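Local coordinates for cysteine protease (Xylella fastidiosa, PDB 3OIS), which probably hydrolyses peptide bonds as a papain-like cysteine protease and binds the nucleotide uridine diphosphate, at residues R27-K30 with S31-Y35; Y70-R74 with I75-T79; Y108-E111 with R112-E115; C139-E143 with W144-D148. All blocks are in the same frame, centred on the assembly; numbering follows the deposited sequence. Where two conformers were deposited one is given.

Interaction 1: R27-K30 with S31-Y35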
loop_
_atom_site.group_PDB
_atom_site.type_symbol
_atom_site.label_atom_id
_atom_site.label_comp_id
_atom_site.label_asym_id
_atom_site.label_seq_id
_atom_site.Cartn_x
_atom_site.Cartn_y
_atom_site.Cartn_z
ATOM N N ARG A 27 -2.688 22.804 -1.802
ATOM C CA ARG A 27 -2.132 21.618 -2.414
ATOM C C ARG A 27 -2.495 20.364 -1.598
ATOM O O ARG A 27 -2.287 20.305 -0.377
ATOM C CB ARG A 27 -0.628 21.776 -2.591
ATOM C CG ARG A 27 -0.092 20.703 -3.480
ATOM C CD ARG A 27 1.268 20.884 -4.027
ATOM N NE ARG A 27 1.307 19.765 -4.923
ATOM C CZ ARG A 27 1.076 19.858 -6.233
ATOM N NH1 ARG A 27 0.965 21.051 -6.811
ATOM N NH2 ARG A 27 1.038 18.751 -6.951
ATOM N N ARG A 28 -3.079 19.365 -2.246
ATOM C CA ARG A 28 -3.462 18.105 -1.502
ATOM C C ARG A 28 -2.187 17.376 -1.070
ATOM O O ARG A 28 -1.240 17.182 -1.870
ATOM C CB ARG A 28 -4.329 17.154 -2.342
ATOM C CG ARG A 28 -4.882 15.953 -1.430
ATOM C CD ARG A 28 -5.906 15.137 -2.327
ATOM N NE ARG A 28 -7.102 15.925 -2.581
ATOM C CZ ARG A 28 -7.515 16.442 -3.751
ATOM N NH1 ARG A 28 -8.656 17.119 -3.743
ATOM N NH2 ARG A 28 -6.871 16.247 -4.903
ATOM N N LYS A 29 -2.161 16.999 0.188
ATOM C CA LYS A 29 -0.934 16.457 0.753
ATOM C C LYS A 29 -0.561 15.092 0.191
ATOM O O LYS A 29 -1.381 14.176 0.092
ATOM C CB LYS A 29 -1.087 16.312 2.238
ATOM C CG LYS A 29 0.125 15.567 2.894
ATOM C CD LYS A 29 0.920 16.400 3.947
ATOM C CE LYS A 29 1.568 15.525 5.098
ATOM N NZ LYS A 29 0.629 15.221 6.246
ATOM N N LYS A 30 0.701 14.983 -0.201
ATOM C CA LYS A 30 1.261 13.752 -0.693
ATOM C C LYS A 30 2.326 13.203 0.262
ATOM O O LYS A 30 2.536 11.981 0.270
ATOM C CB LYS A 30 1.864 13.975 -2.098
ATOM C CG LYS A 30 0.797 14.389 -3.137
ATOM C CD LYS A 30 0.117 13.114 -3.729
ATOM C CE LYS A 30 -1.119 13.486 -4.577
ATOM N NZ LYS A 30 -1.767 12.263 -5.166
ATOM N N SER A 31 3.052 14.093 0.985
ATOM C CA SER A 31 4.137 13.609 1.941
ATOM C C SER A 31 3.511 12.695 2.920
ATOM O O SER A 31 2.574 13.088 3.615
ATOM C CB SER A 31 4.768 14.805 2.716
ATOM O OG SER A 31 5.868 15.247 1.985
ATOM N N GLY A 32 3.981 11.435 3.008
ATOM C CA GLY A 32 3.361 10.504 3.928
ATOM C C GLY A 32 2.136 9.732 3.438
ATOM O O GLY A 32 1.662 8.784 4.074
ATOM N N TYR A 33 1.588 10.176 2.280
ATOM C CA TYR A 33 0.398 9.578 1.648
ATOM C C TYR A 33 0.777 9.105 0.237
ATOM O O TYR A 33 1.789 8.412 0.090
ATOM C CB TYR A 33 -0.749 10.586 1.590
ATOM C CG TYR A 33 -1.180 11.077 2.925
ATOM C CD1 TYR A 33 -1.321 10.181 4.001
ATOM C CD2 TYR A 33 -1.608 12.428 3.104
ATOM C CE1 TYR A 33 -1.713 10.636 5.232
ATOM C CE2 TYR A 33 -2.038 12.884 4.382
ATOM C CZ TYR A 33 -2.079 11.997 5.413
ATOM O OH TYR A 33 -2.505 12.477 6.671
ATOM N N GLY A 34 -0.055 9.381 -0.765
ATOM C CA GLY A 34 0.353 8.996 -2.103
ATOM C C GLY A 34 -0.593 8.153 -2.944
ATOM O O GLY A 34 -0.231 7.700 -4.049
ATOM N N TYR A 35 -1.753 7.824 -2.413
ATOM C CA TYR A 35 -2.685 7.002 -3.171
ATOM C C TYR A 35 -3.588 7.906 -4.044
ATOM O O TYR A 35 -4.165 8.849 -3.558
ATOM C CB TYR A 35 -3.566 6.245 -2.148
ATOM C CG TYR A 35 -4.899 5.722 -2.659
ATOM C CD1 TYR A 35 -4.995 4.697 -3.644
ATOM C CD2 TYR A 35 -6.089 6.258 -2.163
ATOM C CE1 TYR A 35 -6.277 4.188 -4.085
ATOM C CE2 TYR A 35 -7.358 5.761 -2.615
ATOM C CZ TYR A 35 -7.435 4.753 -3.572
ATOM O OH TYR A 35 -8.727 4.265 -3.946
HETATM O O HOH W 1 -2.370 15.222 7.199
HETATM O O HOH W 2 -2.177 10.821 -2.671
#
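A type II beta turn from K30 to Y33 shapes this part of the N-terminal loop, just ahead of the short strand 35-36. Its closing bond runs from Y33 N to K30 O at 2.9 Å with an N-H...O angle of 153°. G32 occupies the third position of the turn, where its positive phi of 86° would jam a CB against the preceding carbonyl oxygen. K29, just before the turn, crosses the side chain of Y33, its last residue, at about a right angle. K29 CG packs 3.6 Å from Y33 CD2, while K29 O approaches the same ring at its edge, near the ring plane. The lysine chain then bends at several bonds, bringing K29 CE to 3.0 Å from S31 O. A water finishes the connection, 2.8 Å from Y33 OH and weakly bonded to K29 NZ. K30 takes a different course. Its chain kinks at chi2 (-85°) and runs straight from there, and K30 NZ donates to a second water at 2.9 Å, which in turn donates to Y35 O; the same ammonium also bonds S122 O. The backbone of Y33 pairs with C78 while that of Y35 pairs with G236. This placement is consistent with an N-terminal segment lying across the cleft between the two halves of a papain fold. The two lysines differ chemically as a result: K30 probably has its charge stabilised by the S122 carbonyl and the bridging water, whereas K29 packs on the turn through its methylenes and bonds weakly to the water beside the tyrosine hydroxyl.

Interaction 2: Y70-R74 with I75-T79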
loop_
_atom_site.group_PDB
_atom_site.type_symbol
_atom_site.label_atom_id
_atom_site.label_comp_id
_atom_site.label_asym_id
_atom_site.label_seq_id
_atom_site.Cartn_x
_atom_site.Cartn_y
_atom_site.Cartn_z
ATOM N N TYR A 70 7.971 -0.463 7.415
ATOM C CA TYR A 70 8.873 0.538 6.858
ATOM C C TYR A 70 8.454 1.922 7.236
ATOM O O TYR A 70 7.407 2.107 7.820
ATOM C CB TYR A 70 8.819 0.498 5.306
ATOM C CG TYR A 70 8.705 -0.880 4.614
ATOM C CD1 TYR A 70 9.563 -1.973 4.958
ATOM C CD2 TYR A 70 7.684 -1.131 3.699
ATOM C CE1 TYR A 70 9.480 -3.179 4.319
ATOM C CE2 TYR A 70 7.575 -2.382 3.058
ATOM C CZ TYR A 70 8.491 -3.403 3.353
ATOM O OH TYR A 70 8.416 -4.641 2.727
ATOM N N ASP A 71 9.291 2.907 6.873
ATOM C CA ASP A 71 8.891 4.285 7.103
ATOM C C ASP A 71 9.013 4.991 5.754
ATOM O O ASP A 71 10.146 5.178 5.247
ATOM C CB ASP A 71 9.817 4.943 8.136
ATOM C CG ASP A 71 9.380 6.330 8.527
ATOM O OD1 ASP A 71 8.549 6.974 7.822
ATOM O OD2 ASP A 71 9.910 6.849 9.571
ATOM N N GLN A 72 7.885 5.390 5.132
ATOM C CA GLN A 72 8.019 5.994 3.801
ATOM C C GLN A 72 8.512 7.403 3.860
ATOM O O GLN A 72 8.877 7.959 2.839
ATOM C CB GLN A 72 6.671 5.959 3.111
ATOM C CG GLN A 72 5.663 6.940 3.676
ATOM C CD GLN A 72 4.383 6.855 2.840
ATOM O OE1 GLN A 72 4.082 7.733 1.937
ATOM N NE2 GLN A 72 3.579 5.908 3.168
ATOM N N GLY A 73 8.578 7.981 5.068
ATOM C CA GLY A 73 9.028 9.385 5.216
ATOM C C GLY A 73 8.216 10.402 4.407
ATOM O O GLY A 73 6.950 10.357 4.371
ATOM N N ARG A 74 8.931 11.367 3.841
ATOM C CA ARG A 74 8.300 12.624 3.455
ATOM C C ARG A 74 7.892 12.663 1.997
ATOM O O ARG A 74 7.706 13.782 1.453
ATOM C CB ARG A 74 9.341 13.743 3.692
ATOM C CG ARG A 74 9.739 13.875 5.168
ATOM C CD ARG A 74 10.921 14.848 5.319
ATOM N NE ARG A 74 12.095 14.158 4.856
ATOM C CZ ARG A 74 13.272 14.753 4.597
ATOM N NH1 ARG A 74 13.397 16.086 4.784
ATOM N NH2 ARG A 74 14.298 14.013 4.184
ATOM N N ILE A 75 7.775 11.517 1.376
ATOM C CA ILE A 75 7.286 11.460 -0.006
ATOM C C ILE A 75 5.974 10.631 -0.123
ATOM O O ILE A 75 5.540 9.947 0.829
ATOM C CB ILE A 75 8.415 10.897 -0.916
ATOM C CG1 ILE A 75 8.811 9.420 -0.546
ATOM C CG2 ILE A 75 9.543 11.935 -1.068
ATOM C CD1 ILE A 75 9.850 8.801 -1.644
ATOM N N GLY A 76 5.402 10.614 -1.348
ATOM C CA GLY A 76 4.047 10.046 -1.588
ATOM C C GLY A 76 4.079 8.622 -2.101
ATOM O O GLY A 76 3.432 8.276 -3.127
ATOM N N SER A 77 4.891 7.798 -1.397
ATOM C CA SER A 77 5.226 6.501 -1.894
ATOM C C SER A 77 4.402 5.398 -1.240
ATOM O O SER A 77 4.820 4.233 -1.259
ATOM C CB SER A 77 6.753 6.290 -1.731
ATOM O OG SER A 77 7.053 6.329 -0.339
ATOM N N CYS A 78 3.247 5.744 -0.669
ATOM C CA CYS A 78 2.496 4.717 0.116
ATOM C C CYS A 78 2.147 3.486 -0.744
ATOM O O CYS A 78 2.223 2.330 -0.219
ATOM C CB CYS A 78 1.172 5.219 0.766
ATOM S SG CYS A 78 0.019 5.863 -0.510
ATOM N N THR A 79 1.736 3.683 -2.019
ATOM C CA THR A 79 1.399 2.533 -2.834
ATOM C C THR A 79 2.634 1.629 -2.947
ATOM O O THR A 79 2.466 0.405 -2.895
ATOM C CB THR A 79 0.825 2.867 -4.209
ATOM O OG1 THR A 79 1.852 3.508 -4.995
ATOM C CG2 THR A 79 -0.369 3.794 -4.040
#
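Q72 leans its whole side chain on the bend that leads into helix 78-93. At its root, Q72 CB lies 3.5 Å from S77 OG, a hydroxyl engaged by Y146 OH and N81 OD1. With chi1 at 72°, CG stands between the backbone N and the carbonyl carbon of Q72, and from that start Q72 CG passes 4.1 Å from I75 O. The chain is extended from there, and Q72 CD arrives 3.9 Å from C78 N and equally far from I75 O. The terminal amide therefore lies against the backbone of 75-78 and beside C78 CB. A glutamine six residues ahead of a cysteine at the start of a long helix is the papain-family signature, in which the pair supplies an oxyanion-hole amide and the nucleophile; Q72 and C78 probably correspond to these, with H237 touching both side chains. The backbone from D71 to S77 is tightly folded. D71 OD1 accepts from G73 N at 2.9 Å in an Asx turn, a type II' beta turn spans Q72 to I75, and G76 centres an inverse gamma turn. I75 CG1 packs 3.7 Å from Q72 O, while R74 reaches out to a salt bridge with D148.

Interaction 3: Y108-E111 with R112-E115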
loop_
_atom_site.group_PDB
_atom_site.type_symbol
_atom_site.label_atom_id
_atom_site.label_comp_id
_atom_site.label_asym_id
_atom_site.label_seq_id
_atom_site.Cartn_x
_atom_site.Cartn_y
_atom_site.Cartn_z
ATOM N N TYR A 108 8.141 3.115 -7.137
ATOM C CA TYR A 108 7.562 4.485 -7.210
ATOM C C TYR A 108 8.042 5.203 -8.481
ATOM O O TYR A 108 7.289 5.937 -9.093
ATOM C CB TYR A 108 7.862 5.277 -5.916
ATOM C CG TYR A 108 7.129 6.625 -5.799
ATOM C CD1 TYR A 108 5.750 6.730 -6.178
ATOM C CD2 TYR A 108 7.778 7.728 -5.221
ATOM C CE1 TYR A 108 5.073 7.970 -6.010
ATOM C CE2 TYR A 108 7.146 8.989 -5.109
ATOM C CZ TYR A 108 5.787 9.078 -5.532
ATOM O OH TYR A 108 5.188 10.284 -5.346
ATOM N N TYR A 109 9.303 5.009 -8.877
ATOM C CA TYR A 109 9.823 5.689 -10.079
ATOM C C TYR A 109 9.056 5.156 -11.301
ATOM O O TYR A 109 8.482 5.934 -12.117
ATOM C CB TYR A 109 11.360 5.450 -10.201
ATOM C CG TYR A 109 11.914 6.103 -11.429
ATOM C CD1 TYR A 109 12.465 7.339 -11.331
ATOM C CD2 TYR A 109 11.851 5.493 -12.673
ATOM C CE1 TYR A 109 12.925 8.003 -12.471
ATOM C CE2 TYR A 109 12.383 6.162 -13.831
ATOM C CZ TYR A 109 12.871 7.353 -13.700
ATOM O OH TYR A 109 13.366 7.917 -14.816
ATOM N N ASN A 110 8.923 3.827 -11.407
ATOM C CA ASN A 110 8.250 3.289 -12.514
ATOM C C ASN A 110 6.754 3.550 -12.534
ATOM O O ASN A 110 6.181 3.705 -13.611
ATOM C CB ASN A 110 8.642 1.804 -12.665
ATOM C CG ASN A 110 10.109 1.685 -13.130
ATOM O OD1 ASN A 110 10.453 2.114 -14.208
ATOM N ND2 ASN A 110 10.958 1.148 -12.280
ATOM N N GLU A 111 6.101 3.635 -11.371
ATOM C CA GLU A 111 4.685 4.025 -11.381
ATOM C C GLU A 111 4.525 5.397 -12.047
ATOM O O GLU A 111 3.614 5.580 -12.793
ATOM C CB GLU A 111 4.127 4.174 -9.951
ATOM C CG GLU A 111 3.961 2.870 -9.240
ATOM C CD GLU A 111 3.655 3.031 -7.750
ATOM O OE1 GLU A 111 4.322 3.811 -7.068
ATOM O OE2 GLU A 111 2.650 2.386 -7.322
ATOM N N ARG A 112 5.436 6.322 -11.808
ATOM C CA ARG A 112 5.280 7.722 -12.291
ATOM C C ARG A 112 5.700 7.832 -13.795
ATOM O O ARG A 112 5.528 8.850 -14.374
ATOM C CB ARG A 112 6.070 8.658 -11.414
ATOM C CG ARG A 112 5.195 8.775 -10.056
ATOM C CD ARG A 112 5.887 9.706 -9.065
ATOM N NE ARG A 112 7.058 8.967 -8.709
ATOM C CZ ARG A 112 8.235 9.492 -8.595
ATOM N NH1 ARG A 112 8.382 10.824 -8.728
ATOM N NH2 ARG A 112 9.229 8.679 -8.287
ATOM N N LYS A 113 6.241 6.758 -14.366
ATOM C CA LYS A 113 6.371 6.626 -15.858
ATOM C C LYS A 113 5.035 6.357 -16.489
ATOM O O LYS A 113 4.842 6.649 -17.696
ATOM C CB LYS A 113 7.344 5.483 -16.232
ATOM C CG LYS A 113 8.798 5.765 -15.718
ATOM C CD LYS A 113 9.494 6.998 -16.334
ATOM C CE LYS A 113 9.848 6.793 -17.803
ATOM N NZ LYS A 113 10.269 8.142 -18.433
ATOM N N ILE A 114 4.093 5.760 -15.762
ATOM C CA ILE A 114 2.778 5.473 -16.292
ATOM C C ILE A 114 1.795 6.658 -16.099
ATOM O O ILE A 114 1.118 7.111 -17.070
ATOM C CB ILE A 114 2.129 4.200 -15.587
ATOM C CG1 ILE A 114 3.054 3.018 -15.895
ATOM C CG2 ILE A 114 0.811 3.939 -16.201
ATOM C CD1 ILE A 114 2.778 1.753 -15.020
ATOM N N GLU A 115 1.755 7.143 -14.848
ATOM C CA GLU A 115 0.843 8.218 -14.471
ATOM C C GLU A 115 1.560 9.090 -13.415
ATOM O O GLU A 115 2.149 8.542 -12.463
ATOM C CB GLU A 115 -0.407 7.528 -13.891
ATOM C CG GLU A 115 -1.439 8.518 -13.284
ATOM C CD GLU A 115 -2.534 8.922 -14.252
ATOM O OE1 GLU A 115 -2.905 8.156 -15.182
ATOM O OE2 GLU A 115 -3.187 9.972 -13.999
HETATM O O HOH W 3 12.998 6.918 -17.340
#
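The bonding of helix 104-114 weakens near residues 112-114: E111 O still accepts from both I114 N (3.0 Å) and E115 N (3.2 Å), but the bonds from R112 N to Y108 O and Y109 O are weak. Four residues apart along this helix, Y108 and R112 form a stack. The guanidinium lies flat on one face of the phenol ring, with the two planes 24° apart, and R112 CZ is 3.8 Å from the ring centroid, a cation-pi contact. R112 CD adds a CH-pi contact over the same face. A bend at chi3 (-68°) folds the end of the arginine back along the helix, where R112 NE donates to Y108 O at 3.1 Å (151°), from well above the carbonyl plane. Further donors are used outside the helix, R112 NH1 to Y120 O and R112 NH2 to A164 O. One residue further along, Y109 and K113 run side by side in the same direction. K113 CD comes 3.9 Å from Y109 CE2, and a water 2.7 Å from Y109 OH also takes a weak bond from K113 NZ. On another side I114 borders K131, a UDP-binding residue of helix 126-135. The Y108 hydroxyl is itself held by D121 OD1 and G123 N. With its face against an aromatic ring and its N-H groups directed at carbonyl oxygens, the R112 charge is probably stabilised by the pi electrons and by peptide dipoles, and these contacts fix the rotation of the guanidinium.

Interaction 4: C139-E143 with W144-D148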
loop_
_atom_site.group_PDB
_atom_site.type_symbol
_atom_site.label_atom_id
_atom_site.label_comp_id
_atom_site.label_asym_id
_atom_site.label_seq_id
_atom_site.Cartn_x
_atom_site.Cartn_y
_atom_site.Cartn_z
ATOM N N CYS A 139 13.591 -4.809 -7.848
ATOM C CA CYS A 139 14.935 -5.242 -7.358
ATOM C C CYS A 139 15.007 -5.089 -5.841
ATOM O O CYS A 139 14.186 -4.419 -5.224
ATOM C CB CYS A 139 16.031 -4.427 -8.039
ATOM S SG CYS A 139 16.012 -2.663 -7.705
ATOM N N PRO A 140 16.019 -5.704 -5.192
ATOM C CA PRO A 140 16.184 -5.492 -3.787
ATOM C C PRO A 140 16.484 -4.023 -3.402
ATOM O O PRO A 140 17.188 -3.294 -4.128
ATOM C CB PRO A 140 17.438 -6.403 -3.460
ATOM C CG PRO A 140 17.280 -7.522 -4.471
ATOM C CD PRO A 140 16.957 -6.723 -5.740
ATOM N N GLU A 141 16.014 -3.593 -2.236
ATOM C CA GLU A 141 16.214 -2.234 -1.838
ATOM C C GLU A 141 17.721 -1.913 -1.685
ATOM O O GLU A 141 18.115 -0.832 -1.991
ATOM C CB GLU A 141 15.327 -1.831 -0.648
ATOM C CG GLU A 141 15.362 -0.344 -0.370
ATOM C CD GLU A 141 14.099 0.067 0.351
ATOM O OE1 GLU A 141 14.042 -0.039 1.610
ATOM O OE2 GLU A 141 13.195 0.508 -0.384
ATOM N N LYS A 142 18.546 -2.891 -1.303
ATOM C CA LYS A 142 19.997 -2.608 -1.256
ATOM C C LYS A 142 20.595 -2.143 -2.529
ATOM O O LYS A 142 21.529 -1.326 -2.482
ATOM C CB LYS A 142 20.804 -3.779 -0.631
ATOM C CG LYS A 142 20.688 -3.734 0.920
ATOM C CD LYS A 142 21.147 -4.982 1.683
ATOM C CE LYS A 142 21.050 -4.731 3.194
ATOM N NZ LYS A 142 21.752 -5.793 4.003
ATOM N N GLU A 143 20.085 -2.638 -3.661
ATOM C CA GLU A 143 20.538 -2.260 -4.991
ATOM C C GLU A 143 19.977 -0.899 -5.436
ATOM O O GLU A 143 20.540 -0.227 -6.287
ATOM C CB GLU A 143 20.082 -3.341 -5.978
ATOM C CG GLU A 143 20.663 -3.265 -7.368
ATOM C CD GLU A 143 20.301 -4.497 -8.197
ATOM O OE1 GLU A 143 19.483 -5.332 -7.737
ATOM O OE2 GLU A 143 20.858 -4.644 -9.321
ATOM N N TRP A 144 18.831 -0.492 -4.860
ATOM C CA TRP A 144 18.219 0.825 -5.205
ATOM C C TRP A 144 17.599 1.383 -3.932
ATOM O O TRP A 144 16.353 1.187 -3.679
ATOM C CB TRP A 144 17.173 0.718 -6.367
ATOM C CG TRP A 144 16.914 2.081 -6.983
ATOM C CD1 TRP A 144 15.735 2.806 -6.950
ATOM C CD2 TRP A 144 17.872 2.901 -7.694
ATOM N NE1 TRP A 144 15.922 4.019 -7.549
ATOM C CE2 TRP A 144 17.202 4.096 -8.074
ATOM C CE3 TRP A 144 19.216 2.747 -8.040
ATOM C CZ2 TRP A 144 17.864 5.149 -8.766
ATOM C CZ3 TRP A 144 19.857 3.764 -8.795
ATOM C CH2 TRP A 144 19.193 4.962 -9.113
ATOM N N PRO A 145 18.450 1.969 -3.089
ATOM C CA PRO A 145 18.042 2.210 -1.704
ATOM C C PRO A 145 17.070 3.380 -1.572
ATOM O O PRO A 145 16.993 4.234 -2.445
ATOM C CB PRO A 145 19.354 2.517 -0.966
ATOM C CG PRO A 145 20.452 2.596 -2.019
ATOM C CD PRO A 145 19.929 2.024 -3.291
ATOM N N TYR A 146 16.344 3.383 -0.462
ATOM C CA TYR A 146 15.331 4.404 -0.196
ATOM C C TYR A 146 15.895 5.731 0.285
ATOM O O TYR A 146 16.813 5.733 1.081
ATOM C CB TYR A 146 14.374 3.824 0.866
ATOM C CG TYR A 146 13.024 4.527 0.854
ATOM C CD1 TYR A 146 12.112 4.289 -0.194
ATOM C CD2 TYR A 146 12.683 5.403 1.904
ATOM C CE1 TYR A 146 10.846 4.969 -0.201
ATOM C CE2 TYR A 146 11.485 6.151 1.900
ATOM C CZ TYR A 146 10.553 5.861 0.831
ATOM O OH TYR A 146 9.330 6.497 0.856
ATOM N N GLY A 147 15.364 6.863 -0.195
ATOM C CA GLY A 147 15.788 8.163 0.318
ATOM C C GLY A 147 14.556 9.019 0.182
ATOM O O GLY A 147 13.969 9.013 -0.875
ATOM N N ASP A 148 14.131 9.642 1.272
ATOM C CA ASP A 148 12.815 10.345 1.286
ATOM C C ASP A 148 12.955 11.871 1.115
ATOM O O ASP A 148 12.064 12.566 1.539
ATOM C CB ASP A 148 12.028 10.014 2.563
ATOM C CG ASP A 148 12.481 10.876 3.760
ATOM O OD1 ASP A 148 13.711 11.148 3.829
ATOM O OD2 ASP A 148 11.676 11.226 4.599
HETATM O O HOH W 4 13.975 2.260 -2.313
#
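Backbone hydrogen bonds from W144 N turn the chain here: it donates to E141 O at 3.0 Å and, weakly, to P140 O. Residues 141-143 have helical backbone angles without the regular bonding of a helix, and P145, whose nitrogen has no hydrogen to give, cannot donate the next bond to E141 O. In its place P145 CA makes a CA-H...O contact with E141 O at 3.1 Å. Water-mediated bonding forms a second group. One water donates to E141 OE2 at 2.7 Å and to W144 O at 2.9 Å, tying the glutamate carboxylate to the peptide chain beyond the turn. Van der Waals contacts make up the third. E141 CG swings away from the backbone N (chi1 -170°) and the extended chain carries the carboxylate to the base of Y146, with E141 OE2 3.7 Å from Y146 CB and the carboxylate and ring planes 38° apart. C139 SG touches W144 CB at 3.8 Å, and E143 O lies at the edge of the indole, near its plane, 3.7 Å from W144 CE3. Charge enters from elsewhere: R104 forms a salt bridge with E141 OE1 and a cation-pi contact with Y146, which probably sets the carboxylate in place for its water. The loop thus joins several elements. C139 and W144 pack on C172 of helix 170-176, L105 of helix 104-114 touches both W144 and Y146, and Y146 OH also bonds Q72 O in the loop that leads to helix 78-93.

Interaction 2 joins the other three. It meets interaction 1 through G32 N and I75 O, 3.1 Å apart, interaction 3 through T79 OG1 and E111 OE2, 2.7 Å apart, and interaction 4 through I75 CG1 and Y146 OH, which pack 3.3 Å apart. Interactions 1, 3 and 4 do not touch one another; the nearest atoms of 3 and 4 are still about 5 Å apart. The probable catalytic pair in 70-79 is thus bordered by the N-terminal loop, the end of helix 104-114 and the 139-148 loop. The I114 side chain of interaction 3 is about 9 Å from UDP, and the Y35 side chain of interaction 1 about 11 Å from that of D44, a UDP-binding residue.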